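Local atomic coordinates of possible thiamine biosynthesis enzyme (Candida albicans, PDB entry 2X7Q), a protein that is of unknown function but adopts the periplasmic binding protein fold and probably binds a small solute, perhaps one related to thiamine biosynthesis. Residues V103-N108 / K191-I196; L118-V123 / G170-M175; L17-I22 / V67-G72; N87-D92 / T207-L212; L30-Q35 / D238-Y243. The protein carries 1 engineered substitution. All coordinates share one frame; numbering follows the deposited sequence. Where two conformers were deposited one is given.

The five contacts divide between two lobes built on mixed five-stranded sheets. Contacts 1 and 2 belong to one sheet and touch through the neighbouring strands 100-106 and 173-177; contacts 3 and 4 belong to the other and touch through D68, T207 and S211. The two pairs lie on opposite sides of the chain's centre. Contacts 2 and 3 are buried parallel pairs, each with an aspartate whose carboxylate accepts backbone N-H, two in contact 2 and one in contact 3; contacts 1 and 4 are partly buried antiparallel pairs involving the outermost strands 190-197 and 88-95. Contact 5, also partly buried, joins two helices by aromatic packing and meets contact 3 through L30.

Contact 1: residues V103-N108 / K191-I196; sequences VSTGSN and KQIDQI
Peptide groups are the flat units where V103-N108 meets K191-I196, and K191 offers the clearest case of a face being used: its NZ stands above the carbonyl plane of S107, 65° out of it and 3.2 Å from S107 O, away from either lone pair. A bend at chi3 brings the end of the lysine to the G106 and S107 carbonyls of the facing segment, with CE 3.1 Å from G106 O. I193 N donates to V103 O at 3.0 Å. The other backbone bonds establish an antiparallel register: V103 N reaches D194 O at 2.8 Å, while T105 and K191 exchange a pair of bonds. V103 is thus opposite D194 but S104 is opposite Q192. This shift of one residue defines a beta bulge at I193, whose psi of -12° departs from strand values. The bulged side chain holds CG1 between its own backbone N and carbonyl carbon (chi1 61°), and its branches serve two neighbours: I193 CG1 touches V103 CG1 at 3.6 Å, and I193 CG2 meets T105 CG2 at 3.7 Å. V103 packs further on L118 and L137, while S104 OG is hydrogen-bonded to Y185 on the other face of the sheet. Strand 190-197 is outermost in its sheet, and the chemistry implies that main-chain bonds and a small apolar patch fasten it there. The positive NZ of K191 would probably be stabilised by the S107 carbonyl dipole, though the out-of-plane approach suggests a modest bond.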
# COMPACT_ATOMS: atom_id res chain seq x y z
N VAL A 103 -4.20 -13.92 7.02
CA VAL A 103 -5.21 -13.87 8.07
C VAL A 103 -4.68 -14.58 9.31
O VAL A 103 -4.32 -15.76 9.27
CB VAL A 103 -6.52 -14.54 7.62
CG1 VAL A 103 -7.58 -14.40 8.70
CG2 VAL A 103 -7.00 -13.92 6.31
N SER A 104 -4.63 -13.85 10.43
CA SER A 104 -4.04 -14.39 11.65
C SER A 104 -5.04 -14.46 12.80
O SER A 104 -6.03 -13.73 12.82
CB SER A 104 -2.83 -13.55 12.08
OG SER A 104 -1.88 -13.46 11.04
N THR A 105 -4.76 -15.34 13.75
CA THR A 105 -5.55 -15.44 14.97
C THR A 105 -4.63 -15.77 16.14
O THR A 105 -3.42 -15.93 15.96
CB THR A 105 -6.65 -16.51 14.86
OG1 THR A 105 -7.50 -16.46 16.01
CG2 THR A 105 -6.04 -17.90 14.75
N GLY A 106 -5.20 -15.87 17.34
CA GLY A 106 -4.43 -16.18 18.53
C GLY A 106 -3.67 -17.49 18.42
O GLY A 106 -3.98 -18.32 17.56
N SER A 107 -2.69 -17.67 19.29
CA SER A 107 -1.88 -18.89 19.29
C SER A 107 -2.71 -20.10 19.73
O SER A 107 -2.57 -21.19 19.19
CB SER A 107 -0.67 -18.73 20.20
OG SER A 107 -1.05 -18.46 21.53
N ASN A 108 -3.57 -19.89 20.73
CA ASN A 108 -4.42 -20.95 21.24
C ASN A 108 -5.90 -20.56 21.19
O ASN A 108 -6.47 -20.12 22.19
CB ASN A 108 -4.03 -21.31 22.67
CG ASN A 108 -4.83 -22.49 23.21
OD1 ASN A 108 -4.73 -23.60 22.70
ND2 ASN A 108 -5.62 -22.24 24.25
N LYS A 191 -1.14 -17.22 14.69
CA LYS A 191 -1.39 -18.43 13.91
C LYS A 191 -2.15 -18.13 12.62
O LYS A 191 -3.24 -17.56 12.66
CB LYS A 191 -2.16 -19.44 14.76
CG LYS A 191 -2.65 -20.66 14.01
CD LYS A 191 -3.30 -21.64 14.98
CE LYS A 191 -4.23 -20.91 15.95
NZ LYS A 191 -4.78 -21.81 16.99
N GLN A 192 -1.57 -18.52 11.49
CA GLN A 192 -2.19 -18.27 10.19
C GLN A 192 -3.32 -19.26 9.92
O GLN A 192 -3.18 -20.46 10.14
CB GLN A 192 -1.15 -18.35 9.07
CG GLN A 192 -1.74 -18.22 7.68
CD GLN A 192 -0.70 -18.37 6.59
OE1 GLN A 192 -0.87 -19.13 5.64
NE2 GLN A 192 0.39 -17.62 6.72
N ILE A 193 -4.44 -18.74 9.42
CA ILE A 193 -5.59 -19.58 9.09
C ILE A 193 -5.98 -19.44 7.62
O ILE A 193 -6.78 -20.22 7.11
CB ILE A 193 -6.80 -19.25 9.98
CG1 ILE A 193 -7.24 -17.80 9.77
CG2 ILE A 193 -6.48 -19.51 11.44
CD1 ILE A 193 -8.46 -17.41 10.59
N ASP A 194 -5.42 -18.43 6.95
CA ASP A 194 -5.74 -18.18 5.55
C ASP A 194 -4.86 -17.09 4.94
O ASP A 194 -4.23 -16.32 5.66
CB ASP A 194 -7.22 -17.80 5.42
CG ASP A 194 -7.77 -18.05 4.02
OD1 ASP A 194 -7.02 -18.57 3.17
OD2 ASP A 194 -8.95 -17.72 3.79
N GLN A 195 -4.83 -17.05 3.61
CA GLN A 195 -4.11 -16.00 2.88
C GLN A 195 -4.99 -15.50 1.75
O GLN A 195 -6.02 -16.10 1.44
CB GLN A 195 -2.79 -16.53 2.32
CG GLN A 195 -1.76 -16.90 3.38
CD GLN A 195 -0.45 -17.37 2.77
OE1 GLN A 195 -0.35 -17.57 1.55
NE2 GLN A 195 0.56 -17.55 3.60
N ILE A 196 -4.60 -14.39 1.12
CA ILE A 196 -5.36 -13.84 0.00
C ILE A 196 -4.61 -12.73 -0.72
O ILE A 196 -4.18 -11.76 -0.11
CB ILE A 196 -6.74 -13.32 0.45
CG1 ILE A 196 -7.50 -12.72 -0.73
CG2 ILE A 196 -6.60 -12.31 1.57
CD1 ILE A 196 -8.87 -12.18 -0.37

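Contact 2: residues L118-V123 / G170-M175; sequences LKRIGV and GSDAFM
R120 and D172 provide the ionic part of the contact. A bend at chi3 (-65°) turns the guanidinium of R120 to the aspartate, and R120 NH2 lies 3.0 Å from D172 OD1 in a salt bridge, approaching on the syn side but 27° out of the carboxylate plane; a weak bond from NE joins it. Guanidinium and carboxylate planes are steeply inclined, so the two groups do not form a flat paired bridge. OD1 has a second charged partner in R109. The other carboxylate oxygen takes backbone N-H groups: D172 OD2 accepts K119 N on its anti lone pair at 3.2 Å, and R120 N comes to OD2 from above the plane at the same length, with an angle of 172° at its hydrogen. A water also donates to OD2, so the carboxylate is held through both oxygens.

Main-chain bonding is parallel. D172 N binds R120 O at 2.9 Å, and G122 N binds A173 O at 2.9 Å; a second water bridges G122 O and M175 N, a selenomethionine. Apolar contact centres on L118, whose CD2 presses on A173 CB at 3.4 Å, tighter than usual for two carbons.

In this five-stranded sheet, strand 120-123 lies between 173-177 and 148-151, and strand 173-177 bonds in turn to 100-106 through F174 and S104. Helix 129-141 covers I121 and M175, while helix 155-162 covers F174.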
# COMPACT_ATOMS: atom_id res chain seq x y z
N LEU A 118 -15.00 -16.56 11.34
CA LEU A 118 -14.69 -15.21 11.79
C LEU A 118 -15.94 -14.34 11.98
O LEU A 118 -16.84 -14.34 11.14
CB LEU A 118 -13.72 -14.52 10.83
CG LEU A 118 -12.39 -15.24 10.60
CD1 LEU A 118 -11.47 -14.39 9.73
CD2 LEU A 118 -11.73 -15.57 11.92
N LYS A 119 -15.98 -13.62 13.09
CA LYS A 119 -17.06 -12.68 13.36
C LYS A 119 -16.49 -11.32 13.77
O LYS A 119 -16.83 -10.30 13.18
CB LYS A 119 -17.98 -13.22 14.46
CG LYS A 119 -18.72 -14.50 14.09
CD LYS A 119 -19.49 -14.35 12.78
CE LYS A 119 -20.45 -13.18 12.83
NZ LYS A 119 -21.45 -13.31 13.91
N ARG A 120 -15.63 -11.32 14.78
CA ARG A 120 -14.97 -10.10 15.23
C ARG A 120 -13.67 -9.89 14.46
O ARG A 120 -12.73 -10.69 14.58
CB ARG A 120 -14.69 -10.17 16.73
CG ARG A 120 -15.94 -10.20 17.60
CD ARG A 120 -15.59 -10.44 19.05
NE ARG A 120 -15.00 -11.77 19.25
CZ ARG A 120 -14.47 -12.18 20.39
NH1 ARG A 120 -14.44 -11.39 21.45
NH2 ARG A 120 -13.96 -13.40 20.48
N ILE A 121 -13.62 -8.82 13.68
CA ILE A 121 -12.45 -8.53 12.86
C ILE A 121 -11.65 -7.34 13.39
O ILE A 121 -12.17 -6.23 13.47
CB ILE A 121 -12.84 -8.25 11.40
CG1 ILE A 121 -13.59 -9.45 10.81
CG2 ILE A 121 -11.61 -7.93 10.57
CD1 ILE A 121 -12.79 -10.74 10.84
N GLY A 122 -10.40 -7.59 13.76
CA GLY A 122 -9.53 -6.53 14.25
C GLY A 122 -8.85 -5.81 13.10
O GLY A 122 -8.28 -6.43 12.20
N VAL A 123 -8.92 -4.48 13.13
CA VAL A 123 -8.30 -3.66 12.09
C VAL A 123 -7.50 -2.53 12.72
O VAL A 123 -7.83 -2.06 13.81
CB VAL A 123 -9.35 -3.07 11.14
CG1 VAL A 123 -10.16 -4.17 10.47
CG2 VAL A 123 -10.27 -2.11 11.89
N GLY A 170 -11.05 -7.91 22.43
CA GLY A 170 -10.76 -9.17 21.78
C GLY A 170 -11.21 -9.23 20.33
O GLY A 170 -12.14 -8.53 19.94
N SER A 171 -10.55 -10.06 19.54
CA SER A 171 -10.90 -10.25 18.14
C SER A 171 -10.72 -11.71 17.74
O SER A 171 -9.99 -12.45 18.39
CB SER A 171 -10.05 -9.34 17.24
OG SER A 171 -10.28 -7.98 17.53
N ASP A 172 -11.39 -12.11 16.66
CA ASP A 172 -11.26 -13.47 16.16
C ASP A 172 -10.09 -13.59 15.20
O ASP A 172 -9.40 -14.61 15.16
CB ASP A 172 -12.55 -13.93 15.48
CG ASP A 172 -13.68 -14.16 16.47
OD1 ASP A 172 -13.40 -14.32 17.67
OD2 ASP A 172 -14.85 -14.18 16.03
N ALA A 173 -9.86 -12.53 14.43
CA ALA A 173 -8.77 -12.51 13.46
C ALA A 173 -8.52 -11.12 12.89
O ALA A 173 -9.37 -10.23 12.99
CB ALA A 173 -9.06 -13.49 12.33
N PHE A 174 -7.34 -10.94 12.31
CA PHE A 174 -6.98 -9.69 11.63
C PHE A 174 -6.17 -10.02 10.38
O PHE A 174 -5.67 -11.13 10.24
CB PHE A 174 -6.19 -8.78 12.57
CG PHE A 174 -4.81 -9.29 12.88
CD1 PHE A 174 -4.60 -10.16 13.94
CD2 PHE A 174 -3.71 -8.88 12.13
CE1 PHE A 174 -3.33 -10.62 14.24
CE2 PHE A 174 -2.44 -9.34 12.43
CZ PHE A 174 -2.25 -10.21 13.48
N MSE A 175 -6.05 -9.06 9.48
CA MSE A 175 -5.31 -9.28 8.24
C MSE A 175 -4.12 -8.33 8.14
O MSE A 175 -4.24 -7.13 8.38
CB MSE A 175 -6.24 -9.11 7.04
CG MSE A 175 -7.44 -10.03 7.06
SE MSE A 175 -8.61 -9.80 5.53
CE MSE A 175 -7.33 -10.13 4.11
O HOH W 1 -16.59 -13.99 18.15
O HOH W 2 -8.19 -7.19 9.52

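Contact 3: residues L17-I22 / V67-G72; sequences LKVAYI and VDIAIG
L17-I22 and V67-G72 run side by side as parallel strands, 17° apart, in a sheet of the periplasmic binding protein fold. Strand 17-21 sits between 46-50 and 69-73, which are joined by a beta-alpha-beta crossover through helix 55-63. The N-terminal end is the tight part. With CG anti to its carbonyl carbon (chi1 -58°), D68 brings OD2 to K18 N, which it accepts on its anti lone pair at 2.9 Å; K18 O accepts two bonds, from D68 N and I69 N, so K18 is held at both polar backbone atoms. L17 CD2 presses on I69 CD1 at 3.5 Å, closer than ordinary carbon contact. The carboxylate, also bound by S211 and salt-bridged to K215, is probably charged. In the middle, A20 N to I69 O at 2.8 Å and I71 N to A20 O continue the pairing; A20 CB rests against both methyls of V67, 3.9 Å from V67 CG1.

Looser are Y21 and the outer end of K18, both leading away from the neighbouring strand, and the C-terminal end, where direct pairing stops. There a water accepts from I22 N at 3.0 Å and donates to I71 O at 2.8 Å.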
# COMPACT_ATOMS: atom_id res chain seq x y z
N LEU A 17 10.53 18.78 -2.42
CA LEU A 17 9.46 17.80 -2.51
C LEU A 17 9.40 16.92 -1.26
O LEU A 17 10.34 16.18 -0.97
CB LEU A 17 9.66 16.92 -3.75
CG LEU A 17 8.41 16.34 -4.41
CD1 LEU A 17 7.52 17.45 -4.92
CD2 LEU A 17 8.81 15.41 -5.54
N LYS A 18 8.30 17.02 -0.52
CA LYS A 18 8.10 16.21 0.67
C LYS A 18 7.38 14.91 0.31
O LYS A 18 6.20 14.93 -0.07
CB LYS A 18 7.31 16.98 1.73
CG LYS A 18 7.97 18.27 2.18
CD LYS A 18 7.22 18.91 3.34
CE LYS A 18 7.27 18.05 4.58
NZ LYS A 18 6.52 18.66 5.72
N VAL A 19 8.08 13.79 0.42
CA VAL A 19 7.53 12.50 0.02
C VAL A 19 7.23 11.61 1.23
O VAL A 19 8.12 11.25 1.99
CB VAL A 19 8.48 11.76 -0.93
CG1 VAL A 19 7.91 10.41 -1.31
CG2 VAL A 19 8.76 12.60 -2.17
N ALA A 20 5.95 11.26 1.39
CA ALA A 20 5.53 10.38 2.47
C ALA A 20 5.59 8.92 2.03
O ALA A 20 5.06 8.57 0.98
CB ALA A 20 4.13 10.73 2.93
N TYR A 21 6.24 8.08 2.83
CA TYR A 21 6.38 6.67 2.51
C TYR A 21 6.13 5.79 3.74
O TYR A 21 6.13 6.28 4.87
CB TYR A 21 7.78 6.38 1.96
CG TYR A 21 8.85 6.37 3.03
CD1 TYR A 21 9.30 5.17 3.57
CD2 TYR A 21 9.42 7.54 3.49
CE1 TYR A 21 10.29 5.14 4.54
CE2 TYR A 21 10.40 7.53 4.46
CZ TYR A 21 10.83 6.33 4.98
OH TYR A 21 11.81 6.33 5.95
N ILE A 22 5.94 4.50 3.51
CA ILE A 22 5.76 3.55 4.60
C ILE A 22 7.00 2.68 4.74
O ILE A 22 7.41 2.01 3.80
CB ILE A 22 4.53 2.66 4.37
CG1 ILE A 22 3.29 3.52 4.13
CG2 ILE A 22 4.32 1.72 5.55
CD1 ILE A 22 2.05 2.72 3.78
N VAL A 67 2.60 16.96 2.77
CA VAL A 67 3.49 16.29 1.83
C VAL A 67 2.98 16.46 0.41
O VAL A 67 1.79 16.67 0.18
CB VAL A 67 3.64 14.80 2.15
CG1 VAL A 67 4.19 14.60 3.55
CG2 VAL A 67 2.30 14.09 2.00
N ASP A 68 3.89 16.36 -0.55
CA ASP A 68 3.55 16.53 -1.96
C ASP A 68 3.23 15.20 -2.63
O ASP A 68 2.35 15.13 -3.49
CB ASP A 68 4.71 17.21 -2.70
CG ASP A 68 5.06 18.56 -2.11
OD1 ASP A 68 4.21 19.47 -2.15
OD2 ASP A 68 6.19 18.72 -1.61
N ILE A 69 3.92 14.15 -2.22
CA ILE A 69 3.74 12.82 -2.81
C ILE A 69 3.59 11.75 -1.73
O ILE A 69 4.19 11.84 -0.66
CB ILE A 69 4.93 12.46 -3.74
CG1 ILE A 69 5.07 13.50 -4.85
CG2 ILE A 69 4.75 11.07 -4.32
CD1 ILE A 69 6.16 13.18 -5.85
N ALA A 70 2.80 10.72 -2.03
CA ALA A 70 2.60 9.60 -1.12
C ALA A 70 2.69 8.27 -1.85
O ALA A 70 2.09 8.10 -2.91
CB ALA A 70 1.27 9.73 -0.39
N ILE A 71 3.46 7.34 -1.29
CA ILE A 71 3.58 5.99 -1.85
C ILE A 71 2.82 5.01 -0.97
O ILE A 71 3.33 4.58 0.07
CB ILE A 71 5.05 5.54 -1.94
CG1 ILE A 71 5.93 6.66 -2.51
CG2 ILE A 71 5.18 4.28 -2.78
CD1 ILE A 71 6.08 6.63 -4.01
N GLY A 72 1.61 4.64 -1.37
CA GLY A 72 0.77 3.77 -0.56
C GLY A 72 0.02 2.71 -1.33
O GLY A 72 0.22 2.54 -2.53
O HOH W 3 5.94 3.85 0.63

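Contact 4: residues N87-D92 / T207-L212; sequences NIHVLD and TSSDSL
T207, H89 and S209 bury the most surface between N87-D92 and T207-L212. T207 and H89 form an antiparallel hydrogen-bonded pair: H89 N reaches T207 O at 2.9 Å, and T207 N returns to H89 O at the same length. With T207 OG1 anti to the backbone N (chi1 -172°), CG2 is left between N and the carbonyl carbon, facing L91, 3.7 Å from L91 CD1. The hydroxyl bonds to the backbone oxygen of D68, just ahead of strand 69-73.

The H89 ring meets the start of helix 209-214 with one face and one edge. Over the face, L212 CD2 makes a CH-pi contact 3.9 Å from the ring centroid and 18° off the normal; the leucine side chain crosses the histidine at about a right angle. At the edge, S209 OG lies in the ring plane, 3.1 Å from H89 CE1. L212 also extends the apolar patch: its CD1 touches L91 CD2, the two side chains running in opposite directions.

S209 closes the far end. Its N donates to N87 O at 3.1 Å from above the carbonyl plane, 43° out of it, a bent bond at the point where strand gives way to helix. N87 itself carries its side chain about 6 Å from a bound calcium ion.

S208, paired with I88 by the strand register, accepts S211 N on OG at 3.3 Å. The segment 207-212 therefore shows a strand-to-helix turn with a serine N-cap, and L91 and D92, both facing V205, form a classic beta bulge in the outermost strand.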
# COMPACT_ATOMS: atom_id res chain seq x y z
N ASN A 87 -9.31 15.73 -5.03
CA ASN A 87 -8.01 16.36 -4.85
C ASN A 87 -6.89 15.35 -4.68
O ASN A 87 -5.77 15.70 -4.31
CB ASN A 87 -8.04 17.35 -3.69
CG ASN A 87 -8.86 18.59 -4.00
OD1 ASN A 87 -8.90 19.06 -5.13
ND2 ASN A 87 -9.54 19.12 -2.98
N ILE A 88 -7.20 14.09 -4.96
CA ILE A 88 -6.20 13.02 -4.93
C ILE A 88 -5.97 12.48 -6.34
O ILE A 88 -6.93 12.15 -7.05
CB ILE A 88 -6.62 11.87 -4.01
CG1 ILE A 88 -6.64 12.33 -2.55
CG2 ILE A 88 -5.68 10.69 -4.17
CD1 ILE A 88 -5.27 12.72 -2.02
N HIS A 89 -4.71 12.40 -6.75
CA HIS A 89 -4.37 11.93 -8.09
C HIS A 89 -3.41 10.74 -8.06
O HIS A 89 -2.35 10.80 -7.44
CB HIS A 89 -3.76 13.06 -8.92
CG HIS A 89 -4.75 14.10 -9.34
ND1 HIS A 89 -5.16 15.13 -8.52
CD2 HIS A 89 -5.42 14.27 -10.51
CE1 HIS A 89 -6.03 15.88 -9.16
NE2 HIS A 89 -6.21 15.39 -10.37
N VAL A 90 -3.80 9.66 -8.73
CA VAL A 90 -2.93 8.50 -8.89
C VAL A 90 -2.09 8.67 -10.15
O VAL A 90 -2.61 8.59 -11.27
CB VAL A 90 -3.73 7.19 -8.98
CG1 VAL A 90 -2.80 6.01 -9.21
CG2 VAL A 90 -4.55 6.99 -7.71
N LEU A 91 -0.79 8.89 -9.97
CA LEU A 91 0.10 9.21 -11.08
C LEU A 91 0.59 7.97 -11.83
O LEU A 91 0.53 7.91 -13.06
CB LEU A 91 1.29 10.03 -10.59
CG LEU A 91 0.95 11.37 -9.94
CD1 LEU A 91 2.20 12.04 -9.41
CD2 LEU A 91 0.23 12.27 -10.93
N ASP A 92 1.10 6.99 -11.08
CA ASP A 92 1.67 5.80 -11.70
C ASP A 92 1.71 4.63 -10.72
O ASP A 92 1.38 4.78 -9.54
CB ASP A 92 3.08 6.10 -12.21
CG ASP A 92 3.45 5.27 -13.43
OD1 ASP A 92 4.35 5.70 -14.19
OD2 ASP A 92 2.84 4.20 -13.63
N THR A 207 -0.50 11.97 -5.54
CA THR A 207 -0.20 13.36 -5.22
C THR A 207 -1.50 14.14 -5.03
O THR A 207 -2.59 13.59 -5.22
CB THR A 207 0.63 14.03 -6.33
OG1 THR A 207 1.05 15.34 -5.89
CG2 THR A 207 -0.18 14.16 -7.60
N SER A 208 -1.39 15.40 -4.65
CA SER A 208 -2.55 16.26 -4.46
C SER A 208 -2.74 17.18 -5.65
O SER A 208 -1.84 17.33 -6.48
CB SER A 208 -2.40 17.08 -3.18
OG SER A 208 -1.31 17.97 -3.27
N SER A 209 -3.92 17.79 -5.74
CA SER A 209 -4.20 18.73 -6.82
C SER A 209 -3.28 19.94 -6.74
O SER A 209 -2.89 20.50 -7.76
CB SER A 209 -5.67 19.17 -6.78
OG SER A 209 -6.54 18.09 -7.04
N ASP A 210 -2.95 20.34 -5.52
CA ASP A 210 -2.04 21.45 -5.29
C ASP A 210 -0.67 21.18 -5.90
O ASP A 210 -0.19 21.92 -6.75
CB ASP A 210 -1.90 21.74 -3.80
CG ASP A 210 -3.17 22.29 -3.19
OD1 ASP A 210 -3.19 23.50 -2.85
OD2 ASP A 210 -4.15 21.53 -3.04
N SER A 211 -0.04 20.10 -5.44
CA SER A 211 1.31 19.75 -5.87
C SER A 211 1.39 19.43 -7.36
O SER A 211 2.41 19.69 -8.00
CB SER A 211 1.84 18.57 -5.05
OG SER A 211 1.88 18.88 -3.67
N LEU A 212 0.33 18.86 -7.91
CA LEU A 212 0.33 18.45 -9.31
C LEU A 212 0.41 19.63 -10.27
O LEU A 212 1.02 19.53 -11.33
CB LEU A 212 -0.90 17.58 -9.63
CG LEU A 212 -0.98 17.04 -11.06
CD1 LEU A 212 0.31 16.33 -11.45
CD2 LEU A 212 -2.17 16.11 -11.22

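Contact 5: residues L30-Q35 / D238-Y243; sequences LFFAQQ and DEAIEY
E239 OE1 accepts a hydrogen bond from Y232 OH and lies 3.8 Å from F32 CE2 across the contact. The F32 ring continues across A240, with CZ 3.7 Å from A240 N and CE1 4.0 Å from A240 CB, so the far end of the ring touches the backbone and methyl of A240.

The stronger overlap is between F31 and Y243. Their centroids are 3.9 Å apart and their planes only 11° apart, an offset stack in which Y243 CE1 lies over the centre of the F31 ring. Both rings swing out with CG anti to the backbone N (chi1 164° in F31), so the two reach toward each other across a gap that the helix backbones alone would not close: the axes of 30-35 and 238-243 approach to 11.7 Å and lie at 107° to each other. Q35 CB lies over the opposite face of F31, offset toward the rim, and F31 CD2 sits over the centre of one face of F32.

F31, F32 and Y243 thus make an aromatic cluster that joins helix 28-35, which follows strand 17-21, to helix 237-247 in the lobe of the periplasmic binding protein fold that holds contacts 3 and 4.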
# COMPACT_ATOMS: atom_id res chain seq x y z
N LEU A 30 13.22 3.10 -2.97
CA LEU A 30 13.29 4.51 -2.59
C LEU A 30 14.60 4.81 -1.87
O LEU A 30 15.22 5.85 -2.11
CB LEU A 30 12.10 4.88 -1.69
CG LEU A 30 10.71 4.76 -2.30
CD1 LEU A 30 9.64 5.12 -1.27
CD2 LEU A 30 10.58 5.63 -3.53
N PHE A 31 15.02 3.90 -1.00
CA PHE A 31 16.25 4.08 -0.23
C PHE A 31 17.48 4.11 -1.13
O PHE A 31 18.30 5.03 -1.02
CB PHE A 31 16.39 2.97 0.81
CG PHE A 31 17.78 2.84 1.37
CD1 PHE A 31 18.25 3.75 2.31
CD2 PHE A 31 18.61 1.82 0.95
CE1 PHE A 31 19.53 3.63 2.82
CE2 PHE A 31 19.89 1.69 1.46
CZ PHE A 31 20.35 2.60 2.39
N PHE A 32 17.61 3.12 -1.99
CA PHE A 32 18.78 3.01 -2.87
C PHE A 32 18.88 4.20 -3.83
O PHE A 32 19.98 4.60 -4.21
CB PHE A 32 18.75 1.69 -3.66
CG PHE A 32 19.13 0.49 -2.83
CD1 PHE A 32 18.18 -0.45 -2.47
CD2 PHE A 32 20.44 0.31 -2.41
CE1 PHE A 32 18.54 -1.56 -1.71
CE2 PHE A 32 20.80 -0.79 -1.65
CZ PHE A 32 19.84 -1.73 -1.30
N ALA A 33 17.74 4.76 -4.21
CA ALA A 33 17.73 5.96 -5.05
C ALA A 33 18.43 7.11 -4.34
O ALA A 33 19.09 7.93 -4.97
CB ALA A 33 16.30 6.34 -5.40
N GLN A 34 18.28 7.16 -3.02
CA GLN A 34 18.92 8.19 -2.21
C GLN A 34 20.38 7.83 -1.94
O GLN A 34 21.26 8.69 -1.99
CB GLN A 34 18.18 8.36 -0.88
CG GLN A 34 18.78 9.42 0.05
CD GLN A 34 18.04 9.52 1.37
OE1 GLN A 34 17.25 10.43 1.59
NE2 GLN A 34 18.31 8.58 2.27
N GLN A 35 20.63 6.55 -1.67
CA GLN A 35 21.98 6.06 -1.42
C GLN A 35 22.90 6.32 -2.61
O GLN A 35 24.04 6.74 -2.45
CB GLN A 35 21.96 4.56 -1.10
CG GLN A 35 23.33 3.97 -0.79
CD GLN A 35 23.31 2.45 -0.72
OE1 GLN A 35 23.38 1.87 0.36
NE2 GLN A 35 23.20 1.81 -1.88
N ASP A 238 21.07 -8.65 -3.48
CA ASP A 238 21.96 -8.99 -2.38
C ASP A 238 22.01 -7.89 -1.32
O ASP A 238 21.85 -8.15 -0.13
CB ASP A 238 23.37 -9.31 -2.91
CG ASP A 238 23.89 -8.26 -3.87
OD1 ASP A 238 23.19 -7.26 -4.12
OD2 ASP A 238 25.02 -8.43 -4.38
N GLU A 239 22.23 -6.66 -1.77
CA GLU A 239 22.29 -5.51 -0.88
C GLU A 239 20.92 -5.20 -0.30
O GLU A 239 20.80 -4.78 0.85
CB GLU A 239 22.82 -4.29 -1.63
CG GLU A 239 24.19 -4.49 -2.26
CD GLU A 239 24.67 -3.29 -3.04
OE1 GLU A 239 24.00 -2.23 -2.98
OE2 GLU A 239 25.72 -3.39 -3.70
N ALA A 240 19.89 -5.41 -1.11
CA ALA A 240 18.52 -5.18 -0.69
C ALA A 240 18.17 -6.07 0.50
O ALA A 240 17.57 -5.61 1.47
CB ALA A 240 17.57 -5.45 -1.85
N ILE A 241 18.55 -7.34 0.41
CA ILE A 241 18.30 -8.29 1.49
C ILE A 241 18.99 -7.85 2.78
O ILE A 241 18.41 -7.94 3.86
CB ILE A 241 18.75 -9.71 1.12
CG1 ILE A 241 17.96 -10.24 -0.07
CG2 ILE A 241 18.60 -10.64 2.31
CD1 ILE A 241 18.34 -11.64 -0.49
N GLU A 242 20.23 -7.38 2.66
CA GLU A 242 20.99 -6.92 3.82
C GLU A 242 20.35 -5.67 4.43
O GLU A 242 20.19 -5.58 5.64
CB GLU A 242 22.44 -6.62 3.43
CG GLU A 242 23.32 -6.20 4.59
CD GLU A 242 24.73 -5.83 4.16
OE1 GLU A 242 24.91 -5.42 2.99
OE2 GLU A 242 25.66 -5.94 4.99
N TYR A 243 19.98 -4.72 3.58
CA TYR A 243 19.37 -3.47 4.03
C TYR A 243 18.06 -3.73 4.78
O TYR A 243 17.85 -3.19 5.86
CB TYR A 243 19.10 -2.55 2.85
CG TYR A 243 18.16 -1.40 3.16
CD1 TYR A 243 18.59 -0.29 3.87
CD2 TYR A 243 16.83 -1.44 2.74
CE1 TYR A 243 17.72 0.75 4.16
CE2 TYR A 243 15.96 -0.40 3.02
CZ TYR A 243 16.41 0.69 3.73
OH TYR A 243 15.56 1.73 4.02